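Local coordinates for attachment protein G3P (Enterobacteria phage Ike, PDB 4EO0) that sits at the tip of the filamentous phage and probably binds the host N-pilus through this domain in the first step of infection, at residues A[34-38]-A[39-43]. Residues are numbered along the deposited sequence; the frame is centred on the assembly and turned at random. Where two conformers were deposited one is given.
Sequences EVITQ and ADLTT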
loop_
_atom_site.group_PDB
_atom_site.type_symbol
_atom_site.label_atom_id
_atom_site.label_comp_id
_atom_site.label_asym_id
_atom_site.label_seq_id
_atom_site.Cartn_x
_atom_site.Cartn_y
_atom_site.Cartn_z
ATOM N N GLU A 34 -7.887 -0.715 20.514
ATOM C CA GLU A 34 -7.102 -1.181 19.358
ATOM C C GLU A 34 -6.887 0.039 18.473
ATOM O O GLU A 34 -7.856 0.569 17.927
ATOM C CB GLU A 34 -7.812 -2.327 18.633
ATOM C CG GLU A 34 -7.753 -3.626 19.420
ATOM C CD GLU A 34 -6.392 -4.282 19.530
ATOM O OE1 GLU A 34 -5.572 -4.157 18.590
ATOM O OE2 GLU A 34 -6.168 -4.969 20.549
ATOM N N VAL A 35 -5.611 0.501 18.389
ATOM C CA VAL A 35 -5.203 1.750 17.735
ATOM C C VAL A 35 -4.418 1.613 16.412
ATOM O O VAL A 35 -3.472 0.832 16.317
ATOM C CB VAL A 35 -4.433 2.647 18.753
ATOM C CG1 VAL A 35 -4.247 4.075 18.236
ATOM C CG2 VAL A 35 -5.119 2.668 20.118
ATOM N N ILE A 36 -4.786 2.452 15.421
ATOM C CA ILE A 36 -4.109 2.607 14.147
ATOM C C ILE A 36 -3.824 4.125 14.066
ATOM O O ILE A 36 -4.737 4.933 14.246
ATOM C CB ILE A 36 -4.857 2.084 12.907
ATOM C CG1 ILE A 36 -5.153 0.581 13.051
ATOM C CG2 ILE A 36 -3.992 2.340 11.656
ATOM C CD1 ILE A 36 -5.872 -0.092 11.870
ATOM N N THR A 37 -2.561 4.498 13.827
ATOM C CA THR A 37 -2.193 5.915 13.743
ATOM C C THR A 37 -2.047 6.332 12.278
ATOM O O THR A 37 -1.963 5.475 11.391
ATOM C CB THR A 37 -0.849 6.171 14.455
ATOM O OG1 THR A 37 0.187 5.604 13.641
ATOM C CG2 THR A 37 -0.801 5.640 15.891
ATOM N N GLN A 38 -1.937 7.654 12.034
ATOM C CA GLN A 38 -1.704 8.188 10.702
ATOM C C GLN A 38 -0.345 7.724 10.167
ATOM O O GLN A 38 -0.253 7.389 8.997
ATOM C CB GLN A 38 -1.814 9.714 10.678
ATOM C CG GLN A 38 -1.678 10.332 9.289
ATOM C CD GLN A 38 -2.674 9.791 8.277
ATOM O OE1 GLN A 38 -3.861 9.602 8.558
ATOM N NE2 GLN A 38 -2.201 9.507 7.076
ATOM N N ALA A 39 0.688 7.669 11.019
ATOM C CA ALA A 39 2.025 7.185 10.652
ATOM C C ALA A 39 1.959 5.737 10.191
ATOM O O ALA A 39 2.656 5.368 9.246
ATOM C CB ALA A 39 2.985 7.324 11.815
ATOM N N ASP A 40 1.074 4.929 10.818
ATOM C CA ASP A 40 0.840 3.557 10.364
ATOM C C ASP A 40 0.294 3.510 8.940
ATOM O O ASP A 40 0.649 2.585 8.212
ATOM C CB ASP A 40 -0.157 2.816 11.270
ATOM C CG ASP A 40 0.315 2.553 12.676
ATOM O OD1 ASP A 40 1.545 2.489 12.885
ATOM O OD2 ASP A 40 -0.540 2.303 13.541
ATOM N N LEU A 41 -0.555 4.484 8.540
ATOM C CA LEU A 41 -1.150 4.514 7.188
ATOM C C LEU A 41 -0.073 4.813 6.146
ATOM O O LEU A 41 -0.040 4.173 5.084
ATOM C CB LEU A 41 -2.313 5.531 7.074
ATOM C CG LEU A 41 -3.738 5.039 7.407
ATOM C CD1 LEU A 41 -3.933 4.838 8.878
ATOM C CD2 LEU A 41 -4.792 6.055 6.985
ATOM N N THR A 42 0.824 5.768 6.472
ATOM C CA THR A 42 1.929 6.166 5.613
ATOM C C THR A 42 2.839 4.970 5.385
ATOM O O THR A 42 3.218 4.732 4.253
ATOM C CB THR A 42 2.641 7.413 6.175
ATOM O OG1 THR A 42 1.775 8.524 6.006
ATOM C CG2 THR A 42 3.974 7.708 5.469
ATOM N N THR A 43 3.167 4.209 6.459
ATOM C CA THR A 43 4.002 3.007 6.359
ATOM C C THR A 43 3.325 1.990 5.484
ATOM O O THR A 43 3.994 1.402 4.628
ATOM C CB THR A 43 4.330 2.487 7.760
ATOM O OG1 THR A 43 5.068 3.509 8.418
ATOM C CG2 THR A 43 5.169 1.182 7.743
HETATM O O HOH W 1 -0.971 1.762 16.182
#
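Thr37 and Asp40 form a capping box at the N-terminus of helix 38-66, where the chain leaves strand 30-36 and turns straight into the helix. Thr37 is the N-cap: its OG1 accepts from Asp40 N at 3.0 Å, a hydroxyl standing in for the carbonyl of a preceding helical turn. With chi1 at 72°, OG1 sits between the backbone N and the carbonyl carbon of its own residue, turned to the opening turn of the helix. Asp40 returns the bond. Its CG lies anti to its carbonyl carbon (chi1 -66°), which brings OD2 back to Thr37 N at 3.0 Å; the N-H points almost straight at the oxygen (175°) but from above the carboxylate plane. A water donates to the same OD2 and to Val35 O, tying the carboxylate to the strand as well. The negative group beside the helix start is probably favourable to the helix dipole. Next to the box, Leu41 CD1 packs on Ile36 CG2 at 3.7 Å, the two side chains crossing at about a right angle. The helix's own bonding begins weakly, Leu41 N to Thr37 O at 3.3 Å, and firms up at Thr42 N to Gln38 O, 3.2 Å. Ile36 and Leu41 both reach Ile95 of strand 94-106, while Ile36 and Asp40 touch Ala16 of strand 12-24, so the start of the long helix is seated against the antiparallel sheet, with Pro86 against Leu41 and Gln38.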